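Local coordinates for putative Nitroreductase (PDB 3EO7), which binds flavin mononucleotide and probably acts as an FMN-dependent oxidoreductase of the nitroreductase family, at residues 7-12 with 268-273; 12-17 with 498-503; 180-185 with 451-456; 487-490 with 494-497. One frame throughout, in Å; residues are numbered along the deposited sequence.

Interaction 1: residues 7-12 with 268-273; sequences QSIAQH and GELLKY
Ile9 and Tyr273 stand across from each other with CA atoms 9.5 Å apart, and His12 and Leu270 do the same at 9.7 Å, so the first turns of two helices meet through side chains and not through backbone. Ile9 touches both Leu270 and Tyr273. Its CG1 is anti to the backbone N (chi1 -172°), which points CG1, and with it CD1, toward helix 270-276. There Ile9 CD1 lies 3.8 Å from Tyr273 CE1, oblique to the ring. Ile9 CG1 comes in at the edge of the same ring, in its plane, 3.9 Å from Tyr273 CE1. The other neighbour of Ile9 CD1 is Leu270 CD1, at 4.3 Å. Leu270 CD1 also approaches the His12 ring, 4.4 Å from His12 CD2, and so lies close to both Ile9 and His12.

The contact joins the N-terminal helix 9-16 to helix 270-276, which follows strand 229-239 and a long connecting segment. It lies away from the flavin site. The helix start at Ser8 is tied down from within: Ser8 N donates to Gln11 OE1 over 3.0 Å, nearly straight at 164°. Ser8 OG and Ala10 N both bond to Asp450.

The polar end of Tyr273 is used elsewhere, since its OH is hydrogen-bonded to Glu259. The Tyr273 ring also stacks with His277, and the His12 ring with Tyr262.

Interaction 2: residues 12-17 with 498-503; sequences HYHERT and DEAVIY. With FMN (flavin mononucleotide), chain B.
His14 reaches from helix 12-16 to strand 500-503 and makes all the contacts of this pair of segments. The segment axes come within 11.2 Å and are 77° apart. CG of His14 is anti to the backbone N (chi1 -164°), which carries the imidazole across to the strand. The packed part is apolar. Ala500 CB lies 3.9 Å from His14 NE2, oblique to the ring, and Ile502 CD1 is 4.4 Å from His14 CE1.

The looser side is hydrated. Val501 O lies at the ring edge, near its plane, but is joined to the ring through a water. This water is 2.8 Å from His14 NE2 and in the plane of the imidazole. It lies 2.6 Å from Val501 O, to which it probably donates. The other ring nitrogen, ND1, is hydrogen-bonded to Tyr453 OH. Both nitrogens therefore have partners, which probably helps to hold the ring in this rotation.

Further along the strand, Tyr503 belongs to the FMN pocket, with CE1 3.7 Å from the flavin methyl C7M. Ile502 and Tyr503 both face His437, forming a classic beta bulge. Leu441 of helix 441-448 touches both His14 and Ala500, while Ile502 packs on His457 and Ala460 of helix 452-473.

Interaction 3: residues 180-185 with 451-456; sequences RAYRRI and RVYRYL
Tyr182 and Arg183 of one helix meet Tyr453 and Arg454 of another, a Tyr-Arg pair on each side. The contact brings together helices 181-202 and 452-473, from the two nitroreductase-family regions of this chain. Their segment axes approach to 9.8 Å at 49°.

Tyr453 can be followed outward from CB. With CG anti to the backbone N (chi1 -158°) the ring extends toward helix 181-202. On one flank Tyr453 CD2 lies at the edge of the Tyr182 ring, near its plane, 4.4 Å from Tyr182 CD2. Next, CE2 and CZ come alongside the aliphatic part of Arg183, whose CG is at the edge of the Tyr453 ring. At the tip, Tyr453 OH rests 3.3 Å from Arg183 CG. This hydroxyl is also bonded to His14.

Arg183 keeps an extended chain from CG to NE. It continues past the hydroxyl to form a salt bridge with Asp486 through NH1 and a hydrogen bond with Thr17 OG1 through NE.

The second pair is built alike. The Tyr182 ring and the Arg454 guanidinium are turned 73° apart. Tyr182 OH bonds to His275, and Arg454 NH1 pairs with Asp215. Arg454 CG lies 3.5 Å from Tyr182 OH.

Interaction 4: residues 487-490 with 494-497; sequences DQVN and GIPN. With PGR (R-1,2-propanediol), chain R.
Asn490 bonds to the segment 494-497 through both its backbone and its side chain. Asn490 O accepts from Gly494 N over 2.8 Å, with an N-H...O angle of 134°. A weak bond from Ile495 N reaches the same oxygen. Asn490 ND2 donates to Ile495 O over 3.2 Å. This donor sits above the carbonyl plane, away from the lone pairs, although the oxygen is in the amide plane of Asn490. ND2 also makes a weak bond to Pro496 O, and its strongest partner is Glu499 O. ND2 thus faces the carbonyls of Ile495, Pro496 and, beyond the segment, Glu499.

This is the C-terminal end of helix 486-493, where Gly494 leaves helical angles with positive phi (83°). The chain then turns across the end of the helix and leads to strand 500-508. CG of Asn490 is anti to the carbonyl carbon (chi1 -59°), which places the amide beside the departing chain.

A propanediol, probably from the crystallisation liquor, bridges the two segments. Its O2 donates to Asp487 O over 3.0 Å and its O1 to Asn497 O over 3.1 Å.

Apolar packing lies further out. Val489 CG1 and Ile495 CD1 touch at 3.9 Å, and Phe383 of strand 381-390 packs on Ile495 and Pro496.

How the interactions relate
Helix 9-16 links the first two contacts: interactions 1 and 2 share His12, and Leu270 CD2 lies 3.8 Å from Arg16 CB. Interaction 3 is fastened to interaction 2 by two probable hydrogen bonds, His14 ND1 to Tyr453 OH at 2.7 Å and Thr17 OG1 to Arg183 NE at 2.9 Å. Interaction 1 also touches interaction 3, where Leu271 CD1 packs 3.6 Å from Ala181 CB. Interaction 4 joins interaction 2 through Asn490 ND2 and Glu499 O, 2.8 Å apart, but does not touch interactions 1 or 3. Interaction 2 reaches the flavin through Tyr503, while in interaction 3 the side chain of Arg183 is about 8 Å from FMN (between nearest atoms).

Interaction 1: residues 7-12 with 268-273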
loop_
_atom_site.group_PDB
_atom_site.type_symbol
_atom_site.label_atom_id
_atom_site.label_comp_id
_atom_site.label_asym_id
_atom_site.label_seq_id
_atom_site.Cartn_x
_atom_site.Cartn_y
_atom_site.Cartn_z
ATOM N N GLN A 7 18.621 17.624 10.148
ATOM C CA GLN A 7 17.632 16.636 9.739
ATOM C C GLN A 7 16.231 17.112 10.159
ATOM O O GLN A 7 16.084 17.800 11.169
ATOM C CB GLN A 7 17.896 15.285 10.410
ATOM C CG GLN A 7 19.090 14.508 9.891
ATOM C CD GLN A 7 19.002 13.012 10.219
ATOM O OE1 GLN A 7 18.404 12.605 11.224
ATOM N NE2 GLN A 7 19.588 12.186 9.348
ATOM N N SER A 8 15.219 16.735 9.392
ATOM C CA SER A 8 13.853 17.015 9.793
ATOM C C SER A 8 13.345 15.748 10.498
ATOM O O SER A 8 14.001 14.689 10.473
ATOM C CB SER A 8 12.974 17.397 8.599
ATOM O OG SER A 8 12.810 16.286 7.758
ATOM N N ILE A 9 12.151 15.847 11.075
ATOM C CA ILE A 9 11.610 14.762 11.889
ATOM C C ILE A 9 11.424 13.462 11.103
ATOM O O ILE A 9 11.644 12.401 11.657
ATOM C CB ILE A 9 10.316 15.208 12.671
ATOM C CG1 ILE A 9 9.871 14.122 13.688
ATOM C CG2 ILE A 9 9.215 15.584 11.691
ATOM C CD1 ILE A 9 10.876 13.791 14.802
ATOM N N ALA A 10 11.069 13.517 9.817
ATOM C CA ALA A 10 10.942 12.273 9.026
ATOM C C ALA A 10 12.295 11.541 8.872
ATOM O O ALA A 10 12.355 10.307 8.931
ATOM C CB ALA A 10 10.325 12.559 7.676
ATOM N N GLN A 11 13.372 12.304 8.665
ATOM C CA GLN A 11 14.721 11.716 8.606
ATOM C C GLN A 11 15.120 11.095 9.945
ATOM O O GLN A 11 15.653 9.975 9.990
ATOM C CB GLN A 11 15.745 12.753 8.168
ATOM C CG GLN A 11 15.541 13.227 6.742
ATOM C CD GLN A 11 16.438 14.378 6.422
ATOM O OE1 GLN A 11 16.265 15.496 6.925
ATOM N NE2 GLN A 11 17.418 14.119 5.579
ATOM N N HIS A 12 14.794 11.774 11.042
ATOM C CA HIS A 12 15.099 11.283 12.390
ATOM C C HIS A 12 14.315 9.993 12.662
ATOM O O HIS A 12 14.878 9.003 13.152
ATOM C CB HIS A 12 14.756 12.377 13.411
ATOM C CG HIS A 12 15.032 12.012 14.837
ATOM N ND1 HIS A 12 16.316 11.841 15.319
ATOM C CD2 HIS A 12 14.201 11.862 15.900
ATOM C CE1 HIS A 12 16.257 11.556 16.610
ATOM N NE2 HIS A 12 14.993 11.585 16.990
ATOM N N GLY A 268 9.365 4.665 22.015
ATOM C CA GLY A 268 7.992 4.311 22.398
ATOM C C GLY A 268 7.028 5.466 22.224
ATOM O O GLY A 268 5.822 5.256 22.150
ATOM N N GLU A 269 7.571 6.683 22.180
ATOM C CA GLU A 269 6.754 7.879 22.025
ATOM C C GLU A 269 6.897 8.495 20.647
ATOM O O GLU A 269 6.188 9.427 20.290
ATOM C CB GLU A 269 7.204 8.874 23.092
ATOM C CG GLU A 269 7.032 8.340 24.542
ATOM C CD GLU A 269 7.560 9.237 25.617
ATOM O OE1 GLU A 269 7.968 10.362 25.339
ATOM O OE2 GLU A 269 7.596 8.791 26.802
ATOM N N LEU A 270 7.812 7.953 19.836
ATOM C CA LEU A 270 8.112 8.531 18.557
ATOM C C LEU A 270 7.060 8.330 17.479
ATOM O O LEU A 270 6.827 9.241 16.676
ATOM C CB LEU A 270 9.481 8.003 18.102
ATOM C CG LEU A 270 10.012 8.542 16.782
ATOM C CD1 LEU A 270 10.259 10.021 16.828
ATOM C CD2 LEU A 270 11.299 7.739 16.434
ATOM N N LEU A 271 6.425 7.161 17.436
ATOM C CA LEU A 271 5.387 6.895 16.432
ATOM C C LEU A 271 4.248 7.930 16.518
ATOM O O LEU A 271 3.909 8.559 15.514
ATOM C CB LEU A 271 4.781 5.494 16.624
ATOM C CG LEU A 271 3.774 5.074 15.536
ATOM C CD1 LEU A 271 3.758 3.558 15.369
ATOM C CD2 LEU A 271 2.366 5.599 15.799
ATOM N N LYS A 272 3.672 8.133 17.700
ATOM C CA LYS A 272 2.549 9.074 17.803
ATOM C C LYS A 272 3.016 10.514 17.606
ATOM O O LYS A 272 2.315 11.318 16.961
ATOM C CB LYS A 272 1.745 8.896 19.091
ATOM C CG LYS A 272 1.019 7.556 19.119
ATOM C CD LYS A 272 0.061 7.432 20.310
ATOM C CE LYS A 272 -0.502 6.024 20.446
ATOM N NZ LYS A 272 -1.534 5.921 21.467
ATOM N N TYR A 273 4.186 10.837 18.163
ATOM C CA TYR A 273 4.772 12.136 17.920
ATOM C C TYR A 273 4.849 12.359 16.397
ATOM O O TYR A 273 4.387 13.384 15.866
ATOM C CB TYR A 273 6.156 12.259 18.566
ATOM C CG TYR A 273 6.758 13.637 18.338
ATOM C CD1 TYR A 273 7.495 13.915 17.192
ATOM C CD2 TYR A 273 6.592 14.653 19.274
ATOM C CE1 TYR A 273 8.008 15.168 16.964
ATOM C CE2 TYR A 273 7.132 15.895 19.060
ATOM C CZ TYR A 273 7.821 16.165 17.868
ATOM O OH TYR A 273 8.372 17.411 17.646
#

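Interaction 2: residues 12-17 with 498-503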
loop_
_atom_site.group_PDB
_atom_site.type_symbol
_atom_site.label_atom_id
_atom_site.label_comp_id
_atom_site.label_asym_id
_atom_site.label_seq_id
_atom_site.Cartn_x
_atom_site.Cartn_y
_atom_site.Cartn_z
ATOM N N HIS A 12 14.794 11.774 11.042
ATOM C CA HIS A 12 15.099 11.283 12.390
ATOM C C HIS A 12 14.315 9.993 12.662
ATOM O O HIS A 12 14.878 9.003 13.152
ATOM C CB HIS A 12 14.756 12.377 13.411
ATOM C CG HIS A 12 15.032 12.012 14.837
ATOM N ND1 HIS A 12 16.316 11.841 15.319
ATOM C CD2 HIS A 12 14.201 11.862 15.900
ATOM C CE1 HIS A 12 16.257 11.556 16.610
ATOM N NE2 HIS A 12 14.993 11.585 16.990
ATOM N N TYR A 13 13.022 10.039 12.373
ATOM C CA TYR A 13 12.142 8.870 12.493
ATOM C C TYR A 13 12.767 7.681 11.715
ATOM O O TYR A 13 12.904 6.566 12.223
ATOM C CB TYR A 13 10.688 9.173 11.984
ATOM C CG TYR A 13 9.913 7.884 11.979
ATOM C CD1 TYR A 13 9.285 7.427 13.120
ATOM C CD2 TYR A 13 9.932 7.068 10.879
ATOM C CE1 TYR A 13 8.688 6.181 13.170
ATOM C CE2 TYR A 13 9.342 5.800 10.902
ATOM C CZ TYR A 13 8.717 5.352 12.051
ATOM O OH TYR A 13 8.163 4.068 12.068
ATOM N N HIS A 14 13.143 7.931 10.474
ATOM C CA HIS A 14 13.709 6.873 9.644
ATOM C C HIS A 14 14.969 6.284 10.274
ATOM O O HIS A 14 15.096 5.083 10.433
ATOM C CB HIS A 14 14.017 7.374 8.249
ATOM C CG HIS A 14 14.225 6.260 7.278
ATOM N ND1 HIS A 14 13.193 5.442 6.880
ATOM C CD2 HIS A 14 15.344 5.793 6.677
ATOM C CE1 HIS A 14 13.671 4.534 6.044
ATOM N NE2 HIS A 14 14.967 4.728 5.897
ATOM N N GLU A 15 15.874 7.158 10.690
ATOM C CA GLU A 15 17.117 6.732 11.300
ATOM C C GLU A 15 16.853 5.887 12.551
ATOM O O GLU A 15 17.454 4.816 12.743
ATOM C CB GLU A 15 17.958 7.964 11.650
ATOM C CG GLU A 15 19.346 7.608 12.186
ATOM C CD GLU A 15 20.229 6.842 11.159
ATOM O OE1 GLU A 15 20.004 6.996 9.944
ATOM O OE2 GLU A 15 21.147 6.095 11.579
ATOM N N ARG A 16 15.950 6.356 13.395
ATOM C CA ARG A 16 15.602 5.645 14.626
ATOM C C ARG A 16 14.907 4.296 14.476
ATOM O O ARG A 16 14.868 3.496 15.436
ATOM C CB ARG A 16 14.786 6.570 15.548
ATOM C CG ARG A 16 15.773 7.582 16.125
ATOM C CD ARG A 16 15.359 8.315 17.235
ATOM N NE ARG A 16 14.751 7.558 18.331
ATOM C CZ ARG A 16 13.988 8.192 19.207
ATOM N NH1 ARG A 16 13.839 9.496 19.080
ATOM N NH2 ARG A 16 13.368 7.555 20.179
ATOM N N THR A 17 14.424 4.010 13.292
ATOM C CA THR A 17 13.654 2.793 13.047
ATOM C C THR A 17 14.345 1.778 12.132
ATOM O O THR A 17 13.772 0.753 11.776
ATOM C CB THR A 17 12.246 3.137 12.529
ATOM O OG1 THR A 17 12.317 4.008 11.394
ATOM C CG2 THR A 17 11.435 3.822 13.655
ATOM N N ASP A 498 22.279 8.118 -1.536
ATOM C CA ASP A 498 21.173 9.025 -1.233
ATOM C C ASP A 498 19.815 8.337 -1.229
ATOM O O ASP A 498 18.842 8.942 -0.814
ATOM C CB ASP A 498 21.112 10.181 -2.221
ATOM C CG ASP A 498 22.206 11.201 -1.969
ATOM O OD1 ASP A 498 22.836 11.182 -0.883
ATOM O OD2 ASP A 498 22.432 11.981 -2.887
ATOM N N GLU A 499 19.762 7.103 -1.726
ATOM C CA GLU A 499 18.525 6.343 -1.773
ATOM C C GLU A 499 18.339 5.512 -0.515
ATOM O O GLU A 499 19.099 4.579 -0.271
ATOM C CB GLU A 499 18.490 5.444 -2.991
ATOM C CG GLU A 499 18.587 6.146 -4.324
ATOM C CD GLU A 499 17.365 6.942 -4.710
ATOM O OE1 GLU A 499 16.211 6.580 -4.308
ATOM O OE2 GLU A 499 17.542 7.921 -5.469
ATOM N N ALA A 500 17.326 5.863 0.275
ATOM C CA ALA A 500 16.961 5.086 1.457
ATOM C C ALA A 500 16.019 3.976 1.000
ATOM O O ALA A 500 15.041 4.239 0.322
ATOM C CB ALA A 500 16.258 5.946 2.474
ATOM N N VAL A 501 16.306 2.738 1.372
ATOM C CA VAL A 501 15.424 1.621 1.063
ATOM C C VAL A 501 14.164 1.746 1.925
ATOM O O VAL A 501 14.262 1.904 3.161
ATOM C CB VAL A 501 16.102 0.256 1.305
ATOM C CG1 VAL A 501 15.099 -0.873 1.163
ATOM C CG2 VAL A 501 17.307 0.063 0.353
ATOM N N ILE A 502 13.013 1.714 1.256
ATOM C CA ILE A 502 11.680 1.823 1.869
ATOM C C ILE A 502 10.995 0.462 2.001
ATOM O O ILE A 502 10.319 0.196 2.975
ATOM C CB ILE A 502 10.771 2.741 0.961
ATOM C CG1 ILE A 502 11.400 4.127 0.813
ATOM C CG2 ILE A 502 9.349 2.844 1.484
ATOM C CD1 ILE A 502 11.692 4.744 2.136
ATOM N N TYR A 503 11.151 -0.403 0.999
ATOM C CA TYR A 503 10.438 -1.671 1.009
ATOM C C TYR A 503 11.159 -2.671 0.136
ATOM O O TYR A 503 11.891 -2.279 -0.772
ATOM C CB TYR A 503 9.003 -1.430 0.514
ATOM C CG TYR A 503 7.993 -2.544 0.670
ATOM C CD1 TYR A 503 7.990 -3.376 1.789
ATOM C CD2 TYR A 503 6.992 -2.715 -0.279
ATOM C CE1 TYR A 503 7.067 -4.387 1.939
ATOM C CE2 TYR A 503 6.024 -3.715 -0.139
ATOM C CZ TYR A 503 6.052 -4.530 0.982
ATOM O OH TYR A 503 5.151 -5.498 1.174
HETATM N N1 FMN B . 6.276 -12.034 5.478
HETATM C C2 FMN B . 7.472 -12.584 5.905
HETATM O O2 FMN B . 7.620 -13.799 5.970
HETATM N N3 FMN B . 8.542 -11.829 6.307
HETATM C C4 FMN B . 8.487 -10.467 6.353
HETATM O O4 FMN B . 9.543 -9.836 6.546
HETATM C C4A FMN B . 7.303 -9.869 5.927
HETATM N N5 FMN B . 7.163 -8.497 5.997
HETATM C C5A FMN B . 6.001 -7.889 5.481
HETATM C C6 FMN B . 5.868 -6.506 5.425
HETATM C C7 FMN B . 4.709 -5.903 4.938
HETATM C C7M FMN B . 4.642 -4.377 4.776
HETATM C C8 FMN B . 3.656 -6.690 4.488
HETATM C C8M FMN B . 2.458 -6.102 3.771
HETATM C C9 FMN B . 3.766 -8.093 4.527
HETATM C C9A FMN B . 4.939 -8.689 5.022
HETATM N N10 FMN B . 5.051 -10.073 5.072
HETATM C C10 FMN B . 6.213 -10.656 5.499
HETATM C "C1'" FMN B . 3.858 -10.974 4.828
HETATM C "C2'" FMN B . 2.887 -11.018 5.990
HETATM O "O2'" FMN B . 3.393 -11.903 7.013
HETATM C "C3'" FMN B . 1.519 -11.470 5.483
HETATM O "O3'" FMN B . 0.962 -10.473 4.621
HETATM C "C4'" FMN B . 0.528 -11.843 6.602
HETATM O "O4'" FMN B . 1.026 -12.967 7.382
HETATM C "C5'" FMN B . -0.828 -12.175 6.011
HETATM O "O5'" FMN B . -0.761 -13.236 5.096
HETATM P P FMN B . -1.225 -13.081 3.592
HETATM O O1P FMN B . -0.310 -12.058 2.926
HETATM O O2P FMN B . -1.060 -14.474 2.995
HETATM O O3P FMN B . -2.657 -12.636 3.543
HETATM O O HOH W 1 16.301 2.569 4.714
#

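Interaction 3: residues 180-185 with 451-456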
loop_
_atom_site.group_PDB
_atom_site.type_symbol
_atom_site.label_atom_id
_atom_site.label_comp_id
_atom_site.label_asym_id
_atom_site.label_seq_id
_atom_site.Cartn_x
_atom_site.Cartn_y
_atom_site.Cartn_z
ATOM N N ARG A 180 8.796 1.365 15.034
ATOM C CA ARG A 180 8.974 0.960 13.624
ATOM C C ARG A 180 7.644 0.696 12.940
ATOM O O ARG A 180 7.573 0.572 11.729
ATOM C CB ARG A 180 9.822 -0.308 13.529
ATOM C CG ARG A 180 11.211 -0.185 14.120
ATOM C CD ARG A 180 12.095 -1.326 13.667
ATOM N NE ARG A 180 13.503 -1.123 14.024
ATOM C CZ ARG A 180 14.083 -1.520 15.145
ATOM N NH1 ARG A 180 13.403 -2.147 16.092
ATOM N NH2 ARG A 180 15.379 -1.288 15.329
ATOM N N ALA A 181 6.578 0.534 13.738
ATOM C CA ALA A 181 5.254 0.279 13.201
ATOM C C ALA A 181 4.793 1.315 12.174
ATOM O O ALA A 181 4.001 0.959 11.318
ATOM C CB ALA A 181 4.181 0.154 14.308
ATOM N N TYR A 182 5.219 2.574 12.272
ATOM C CA TYR A 182 4.734 3.566 11.314
ATOM C C TYR A 182 5.097 3.209 9.870
ATOM O O TYR A 182 4.249 3.368 8.981
ATOM C CB TYR A 182 5.174 4.982 11.658
ATOM C CG TYR A 182 4.237 6.038 11.144
ATOM C CD1 TYR A 182 2.959 6.196 11.707
ATOM C CD2 TYR A 182 4.602 6.918 10.121
ATOM C CE1 TYR A 182 2.092 7.181 11.254
ATOM C CE2 TYR A 182 3.728 7.929 9.697
ATOM C CZ TYR A 182 2.497 8.058 10.257
ATOM O OH TYR A 182 1.666 9.060 9.822
ATOM N N ARG A 183 6.308 2.669 9.633
ATOM C CA ARG A 183 6.672 2.211 8.295
ATOM C C ARG A 183 5.709 1.112 7.849
ATOM O O ARG A 183 5.136 1.178 6.761
ATOM C CB ARG A 183 8.087 1.614 8.282
ATOM C CG ARG A 183 9.186 2.584 8.629
ATOM C CD ARG A 183 10.448 1.770 8.721
ATOM N NE ARG A 183 11.689 2.462 9.016
ATOM C CZ ARG A 183 12.846 2.189 8.404
ATOM N NH1 ARG A 183 12.892 1.349 7.373
ATOM N NH2 ARG A 183 13.957 2.795 8.785
ATOM N N ARG A 184 5.529 0.109 8.713
ATOM C CA ARG A 184 4.697 -1.050 8.382
ATOM C C ARG A 184 3.229 -0.658 8.148
ATOM O O ARG A 184 2.586 -1.160 7.221
ATOM C CB ARG A 184 4.780 -2.155 9.460
ATOM C CG ARG A 184 6.192 -2.545 9.874
ATOM C CD ARG A 184 7.049 -3.090 8.753
ATOM N NE ARG A 184 8.229 -3.706 9.359
ATOM C CZ ARG A 184 9.306 -3.052 9.781
ATOM N NH1 ARG A 184 9.494 -1.766 9.532
ATOM N NH2 ARG A 184 10.255 -3.725 10.411
ATOM N N ILE A 185 2.702 0.232 8.977
ATOM C CA ILE A 185 1.339 0.701 8.831
ATOM C C ILE A 185 1.126 1.329 7.461
ATOM O O ILE A 185 0.133 1.067 6.778
ATOM C CB ILE A 185 1.034 1.758 9.921
ATOM C CG1 ILE A 185 0.815 1.076 11.276
ATOM C CG2 ILE A 185 -0.234 2.593 9.571
ATOM C CD1 ILE A 185 0.844 2.038 12.481
ATOM N N ARG A 451 5.450 14.852 6.012
ATOM C CA ARG A 451 4.314 13.979 5.644
ATOM C C ARG A 451 4.617 13.106 4.430
ATOM O O ARG A 451 3.958 12.104 4.211
ATOM C CB ARG A 451 3.079 14.840 5.406
ATOM C CG ARG A 451 1.767 14.091 5.086
ATOM C CD ARG A 451 0.738 15.125 4.665
ATOM N NE ARG A 451 -0.663 14.658 4.496
ATOM C CZ ARG A 451 -1.575 14.690 5.484
ATOM N NH1 ARG A 451 -1.237 15.083 6.713
ATOM N NH2 ARG A 451 -2.821 14.339 5.241
ATOM N N VAL A 452 5.625 13.469 3.633
ATOM C CA VAL A 452 5.994 12.657 2.473
ATOM C C VAL A 452 6.322 11.224 2.899
ATOM O O VAL A 452 6.138 10.287 2.119
ATOM C CB VAL A 452 7.201 13.237 1.673
ATOM C CG1 VAL A 452 8.555 12.967 2.398
ATOM C CG2 VAL A 452 7.187 12.665 0.196
ATOM N N TYR A 453 6.752 11.041 4.151
ATOM C CA TYR A 453 7.074 9.718 4.649
ATOM C C TYR A 453 5.886 8.778 4.495
ATOM O O TYR A 453 6.060 7.598 4.121
ATOM C CB TYR A 453 7.524 9.795 6.115
ATOM C CG TYR A 453 8.354 8.604 6.548
ATOM C CD1 TYR A 453 9.715 8.574 6.337
ATOM C CD2 TYR A 453 7.765 7.527 7.177
ATOM C CE1 TYR A 453 10.505 7.495 6.748
ATOM C CE2 TYR A 453 8.527 6.468 7.625
ATOM C CZ TYR A 453 9.905 6.451 7.373
ATOM O OH TYR A 453 10.641 5.397 7.811
ATOM N N ARG A 454 4.686 9.272 4.830
ATOM C CA ARG A 454 3.464 8.491 4.645
ATOM C C ARG A 454 3.279 8.118 3.165
ATOM O O ARG A 454 3.006 6.992 2.824
ATOM C CB ARG A 454 2.233 9.319 5.022
ATOM C CG ARG A 454 2.199 9.822 6.415
ATOM C CD ARG A 454 0.816 10.481 6.612
ATOM N NE ARG A 454 0.764 11.229 7.840
ATOM C CZ ARG A 454 -0.316 11.894 8.272
ATOM N NH1 ARG A 454 -1.434 11.885 7.554
ATOM N NH2 ARG A 454 -0.261 12.546 9.415
ATOM N N TYR A 455 3.445 9.122 2.314
ATOM C CA TYR A 455 3.205 8.988 0.879
ATOM C C TYR A 455 4.122 7.956 0.262
ATOM O O TYR A 455 3.700 7.134 -0.555
ATOM C CB TYR A 455 3.384 10.305 0.149
ATOM C CG TYR A 455 2.494 11.473 0.586
ATOM C CD1 TYR A 455 1.219 11.274 1.115
ATOM C CD2 TYR A 455 2.894 12.785 0.348
ATOM C CE1 TYR A 455 0.425 12.326 1.432
ATOM C CE2 TYR A 455 2.090 13.880 0.675
ATOM C CZ TYR A 455 0.835 13.641 1.228
ATOM O OH TYR A 455 -0.018 14.689 1.551
ATOM N N LEU A 456 5.382 8.004 0.649
ATOM C CA LEU A 456 6.376 7.084 0.094
ATOM C C LEU A 456 6.036 5.624 0.399
ATOM O O LEU A 456 6.117 4.744 -0.488
ATOM C CB LEU A 456 7.779 7.386 0.665
ATOM C CG LEU A 456 8.430 8.701 0.290
ATOM C CD1 LEU A 456 9.718 8.992 1.090
ATOM C CD2 LEU A 456 8.668 8.730 -1.253
#

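Interaction 4: residues 487-490 with 494-497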
loop_
_atom_site.group_PDB
_atom_site.type_symbol
_atom_site.label_atom_id
_atom_site.label_comp_id
_atom_site.label_asym_id
_atom_site.label_seq_id
_atom_site.Cartn_x
_atom_site.Cartn_y
_atom_site.Cartn_z
ATOM N N ASP A 487 21.022 0.352 6.262
ATOM C CA ASP A 487 22.247 0.963 5.735
ATOM C C ASP A 487 23.082 -0.014 4.955
ATOM O O ASP A 487 23.739 0.377 3.978
ATOM C CB ASP A 487 23.080 1.601 6.857
ATOM C CG ASP A 487 22.410 2.838 7.477
ATOM O OD1 ASP A 487 21.597 3.491 6.802
ATOM O OD2 ASP A 487 22.703 3.113 8.644
ATOM N N GLN A 488 23.014 -1.292 5.319
ATOM C CA GLN A 488 23.838 -2.309 4.678
ATOM C C GLN A 488 23.391 -2.665 3.274
ATOM O O GLN A 488 24.175 -3.178 2.473
ATOM C CB GLN A 488 23.910 -3.551 5.587
ATOM C CG GLN A 488 24.791 -3.369 6.849
ATOM C CD GLN A 488 24.240 -2.387 7.876
ATOM O OE1 GLN A 488 23.026 -2.302 8.087
ATOM N NE2 GLN A 488 25.131 -1.616 8.510
ATOM N N VAL A 489 22.128 -2.411 2.950
ATOM C CA VAL A 489 21.636 -2.722 1.629
ATOM C C VAL A 489 22.427 -1.983 0.544
ATOM O O VAL A 489 22.879 -2.591 -0.437
ATOM C CB VAL A 489 20.129 -2.407 1.461
ATOM C CG1 VAL A 489 19.668 -2.698 0.000
ATOM C CG2 VAL A 489 19.286 -3.182 2.457
ATOM N N ASN A 490 22.592 -0.672 0.691
ATOM C CA ASN A 490 23.228 0.095 -0.383
ATOM C C ASN A 490 24.624 -0.361 -0.729
ATOM O O ASN A 490 24.979 -0.491 -1.895
ATOM C CB ASN A 490 23.245 1.579 -0.037
ATOM C CG ASN A 490 21.866 2.122 0.182
ATOM O OD1 ASN A 490 21.193 1.718 1.128
ATOM N ND2 ASN A 490 21.440 3.062 -0.672
ATOM N N GLY A 494 25.014 -1.756 -4.397
ATOM C CA GLY A 494 25.419 -0.621 -5.237
ATOM C C GLY A 494 24.340 0.430 -5.413
ATOM O O GLY A 494 24.364 1.272 -6.335
ATOM N N ILE A 495 23.349 0.395 -4.553
ATOM C CA ILE A 495 22.308 1.408 -4.617
ATOM C C ILE A 495 22.906 2.730 -4.151
ATOM O O ILE A 495 23.573 2.771 -3.101
ATOM C CB ILE A 495 21.090 1.010 -3.734
ATOM C CG1 ILE A 495 20.487 -0.323 -4.197
ATOM C CG2 ILE A 495 20.047 2.137 -3.750
ATOM C CD1 ILE A 495 19.258 -0.784 -3.371
ATOM N N PRO A 496 22.740 3.810 -4.943
ATOM C CA PRO A 496 23.276 5.119 -4.587
ATOM C C PRO A 496 22.986 5.472 -3.128
ATOM O O PRO A 496 21.870 5.256 -2.625
ATOM C CB PRO A 496 22.589 6.063 -5.576
ATOM C CG PRO A 496 22.367 5.191 -6.811
ATOM C CD PRO A 496 22.052 3.828 -6.250
ATOM N N ASN A 497 23.995 6.041 -2.472
ATOM C CA ASN A 497 23.921 6.393 -1.050
ATOM C C ASN A 497 22.705 7.224 -0.653
ATOM O O ASN A 497 22.156 7.048 0.431
ATOM C CB ASN A 497 25.181 7.177 -0.644
ATOM C CG ASN A 497 25.250 7.431 0.849
ATOM O OD1 ASN A 497 25.180 6.498 1.645
ATOM N ND2 ASN A 497 25.419 8.695 1.235
HETATM C C1 PGR R . 21.924 4.430 3.563
HETATM C C2 PGR R . 23.395 4.485 3.132
HETATM C C3 PGR R . 24.228 5.276 4.134
HETATM O O1 PGR R . 21.118 5.216 2.661
HETATM O O2 PGR R . 23.996 3.178 3.028
#